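Side-chain contacts in probable branched-chain-amino-acid aminotransferase (PDB 3CSW), which probably catalyses the pyridoxal-phosphate-dependent transfer of amino groups from leucine, isoleucine and valine to 2-oxoglutarate: residues I27-D30 / F31-E35; G261-T264 / A265-E269. One frame throughout, in Å; residues are numbered along the deposited sequence.

Contact 1: residues I27-D30 / F31-E35; sequences ISLD and FSLFE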
# COMPACT_ATOMS: atom_id res chain seq x y z
N ILE A 27 41.76 13.00 1.05
CA ILE A 27 41.69 11.59 1.46
C ILE A 27 42.23 10.73 0.32
O ILE A 27 41.90 10.97 -0.84
CB ILE A 27 40.26 11.16 1.91
CG1 ILE A 27 40.30 9.85 2.70
CG2 ILE A 27 39.30 11.08 0.71
CD1 ILE A 27 38.96 9.46 3.31
N SER A 28 43.09 9.78 0.67
CA SER A 28 43.66 8.83 -0.29
C SER A 28 43.07 7.46 -0.03
O SER A 28 43.29 6.87 1.04
CB SER A 28 45.18 8.75 -0.16
OG SER A 28 45.79 9.80 -0.86
N LEU A 29 42.35 6.95 -1.01
CA LEU A 29 41.76 5.63 -0.88
C LEU A 29 41.89 4.84 -2.18
O LEU A 29 42.08 5.41 -3.24
CB LEU A 29 40.30 5.73 -0.40
CG LEU A 29 39.23 6.40 -1.26
CD1 LEU A 29 37.90 6.21 -0.56
CD2 LEU A 29 39.50 7.86 -1.50
N ASP A 30 41.84 3.52 -2.06
CA ASP A 30 41.85 2.64 -3.21
C ASP A 30 40.63 2.99 -4.07
O ASP A 30 39.54 3.17 -3.55
CB ASP A 30 41.78 1.18 -2.75
CG ASP A 30 42.05 0.18 -3.87
OD1 ASP A 30 41.86 0.49 -5.07
OD2 ASP A 30 42.45 -0.95 -3.54
N PHE A 31 40.83 3.10 -5.39
CA PHE A 31 39.76 3.46 -6.30
C PHE A 31 38.59 2.49 -6.25
O PHE A 31 37.44 2.90 -6.34
CB PHE A 31 40.22 3.57 -7.74
CG PHE A 31 39.10 3.89 -8.67
CD1 PHE A 31 38.70 5.21 -8.85
CD2 PHE A 31 38.37 2.88 -9.29
CE1 PHE A 31 37.63 5.51 -9.67
CE2 PHE A 31 37.30 3.17 -10.10
CZ PHE A 31 36.92 4.49 -10.30
N SER A 32 38.88 1.19 -6.13
CA SER A 32 37.83 0.19 -6.04
C SER A 32 36.96 0.40 -4.80
O SER A 32 35.76 0.17 -4.85
CB SER A 32 38.41 -1.22 -6.04
OG SER A 32 39.32 -1.38 -4.97
N LEU A 33 37.57 0.85 -3.69
CA LEU A 33 36.82 1.19 -2.49
C LEU A 33 35.92 2.41 -2.73
O LEU A 33 34.77 2.44 -2.30
CB LEU A 33 37.75 1.42 -1.29
CG LEU A 33 37.07 1.69 0.06
CD1 LEU A 33 37.86 1.11 1.21
CD2 LEU A 33 36.84 3.18 0.30
N PHE A 34 36.43 3.41 -3.43
CA PHE A 34 35.64 4.59 -3.76
C PHE A 34 34.45 4.23 -4.65
O PHE A 34 33.34 4.70 -4.41
CB PHE A 34 36.51 5.66 -4.44
CG PHE A 34 35.73 6.86 -4.93
CD1 PHE A 34 35.08 7.70 -4.05
CD2 PHE A 34 35.67 7.16 -6.28
CE1 PHE A 34 34.38 8.80 -4.51
CE2 PHE A 34 34.97 8.25 -6.74
CZ PHE A 34 34.32 9.07 -5.85
N GLU A 35 34.68 3.44 -5.70
CA GLU A 35 33.59 3.09 -6.61
C GLU A 35 32.51 2.32 -5.84
O GLU A 35 31.33 2.60 -5.98
CB GLU A 35 34.10 2.30 -7.82
CG GLU A 35 33.04 2.11 -8.90
CD GLU A 35 33.50 1.28 -10.09
OE1 GLU A 35 34.58 0.64 -10.01
OE2 GLU A 35 32.77 1.27 -11.11
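F31 starts the helix, and the next residue, S32, is held by the side chain of D30. F31 itself points away from the strand and packs on I15 of the second subunit. S32 makes the capping contact: its N donates to D30 OD1 (3.2 Å), reaching that oxygen from above the carboxylate plane, 51° out of it, and D30 thereby serves as the N-cap of helix 31-37. The D30 carboxylate comes near the helix with CG anti to the backbone N (chi1 -169°). S32 OG adds only a weak bond to D30 OD1. The setting is a sharp strand-to-helix corner, the axes of the two segments standing at 93° to each other, and residues 27-30 pair antiparallel with a strand of the second subunit, so the sheet runs on across the interface. L33 swings back against the strand, where its CD2 meets L29 CD1 at a tight 3.3 Å with the two side chains at about a right angle. F34 N closes the first helical turn on D30 O (3.1 Å), while F34 CB lies 4.2 Å from L29 CD1 and its ring leads away from the strand. E35 turns to the second subunit, forming a salt bridge to K99 and a hydrogen bond to Y101 there.

Contact 2: residues G261-T264 / A265-E269; sequences GPVT and ATLME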
# COMPACT_ATOMS: atom_id res chain seq x y z
N GLY A 261 6.16 24.86 25.15
CA GLY A 261 5.19 24.38 26.11
C GLY A 261 5.87 23.77 27.31
O GLY A 261 7.07 23.44 27.28
N PRO A 262 5.09 23.56 28.38
CA PRO A 262 5.61 23.11 29.68
C PRO A 262 6.21 21.71 29.75
O PRO A 262 7.17 21.50 30.50
CB PRO A 262 4.38 23.21 30.60
CG PRO A 262 3.20 23.21 29.68
CD PRO A 262 3.64 23.78 28.39
N VAL A 263 5.65 20.74 29.03
CA VAL A 263 6.21 19.39 29.04
C VAL A 263 7.56 19.41 28.32
O VAL A 263 8.53 18.82 28.81
CB VAL A 263 5.23 18.33 28.43
CG1 VAL A 263 5.89 16.96 28.29
CG2 VAL A 263 3.96 18.23 29.28
N THR A 264 7.62 20.10 27.17
CA THR A 264 8.86 20.22 26.37
C THR A 264 9.95 20.90 27.17
O THR A 264 11.12 20.48 27.13
CB THR A 264 8.65 21.07 25.11
OG1 THR A 264 7.55 20.56 24.35
CG2 THR A 264 9.93 21.12 24.23
N ALA A 265 9.56 21.96 27.89
CA ALA A 265 10.46 22.76 28.71
C ALA A 265 11.07 21.95 29.87
O ALA A 265 12.25 22.06 30.12
CB ALA A 265 9.73 24.03 29.24
N THR A 266 10.27 21.14 30.56
CA THR A 266 10.80 20.30 31.63
C THR A 266 11.75 19.26 31.08
O THR A 266 12.80 18.98 31.68
CB THR A 266 9.71 19.53 32.35
OG1 THR A 266 8.59 20.38 32.56
CG2 THR A 266 10.22 19.04 33.70
N LEU A 267 11.38 18.64 29.97
CA LEU A 267 12.21 17.60 29.37
C LEU A 267 13.54 18.18 28.92
O LEU A 267 14.59 17.57 29.17
CB LEU A 267 11.48 16.87 28.22
CG LEU A 267 10.27 16.02 28.64
CD1 LEU A 267 9.39 15.64 27.44
CD2 LEU A 267 10.67 14.77 29.44
N MSE A 268 13.54 19.36 28.30
CA MSE A 268 14.81 19.88 27.78
C MSE A 268 15.71 20.45 28.87
O MSE A 268 16.92 20.38 28.75
CB MSE A 268 14.63 20.82 26.56
CG MSE A 268 14.15 22.19 26.79
SE MSE A 268 13.95 23.19 25.10
CE MSE A 268 15.73 23.30 24.60
N GLU A 269 15.15 20.95 29.97
CA GLU A 269 16.00 21.40 31.06
C GLU A 269 16.58 20.20 31.83
O GLU A 269 17.73 20.26 32.28
CB GLU A 269 15.29 22.42 31.95
CG GLU A 269 14.13 21.91 32.80
CD GLU A 269 13.27 23.04 33.42
OE1 GLU A 269 13.24 24.17 32.85
OE2 GLU A 269 12.60 22.79 34.47
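T266 returns to P262 through two hydrogen bonds to a single carbonyl oxygen. Its OG1 donates to P262 O over a short 2.7 Å, tilted 19° from the carbonyl plane, and its N reaches P262 O at 3.1 Å from farther above that plane, 36° out of it. The hydroxyl lies beside its own backbone N (chi1 -42°), which aims it back along the helix at the oxygen four residues earlier, a common way for threonine to satisfy its hydroxyl within a helix.

The remaining polar links across the two segments are the regular i to i+4 backbone bonds of an alpha-helix: A265 N binds G261 O, L267 N binds V263 O and M268 N binds T264 O. G261 is the N-cap and P262, which lacks an N-H, fills the first helical position. The N-H of V263 and the hydroxyl of T264 are both taken up by the carboxylate of E234, in the neighbouring strand 234-239.

Apolar contact is sparser. V263 and L267 lie side by side and point the same way, with V263 CG1 3.8 Å from L267 CD1. The side chain of the selenomethionine M268 bends at chi3 and joins T264 against V244 and P246 of strand 243-247. L267 is buried against F236, L211 and A212.

P262 O is thus doubly satisfied, its second bond coming from a side chain, and the carboxylate of E234 faces the positive end of the helix dipole, a placing that would probably favour its ionised form and strengthen its hold on the first turn.

Following the chain from the N terminus, contact 1 comes first, at the corner where strand 26-30 turns into helix 31-37. Contact 2 follows far later, in the first turns of helix 262-276, near the C terminus. Each is made by one continuous run of residues, so neither closes a long loop, and the two are in series without nesting or crossing. Their centres are 46 Å apart, on opposite sides of the centre of the chain, and their nearest atoms are about 34 Å apart. Contact 1 belongs to the subunit interface, whereas contact 2 lies within one chain, fitting its helix against strands 234-239 and 243-247 and helix 203-214.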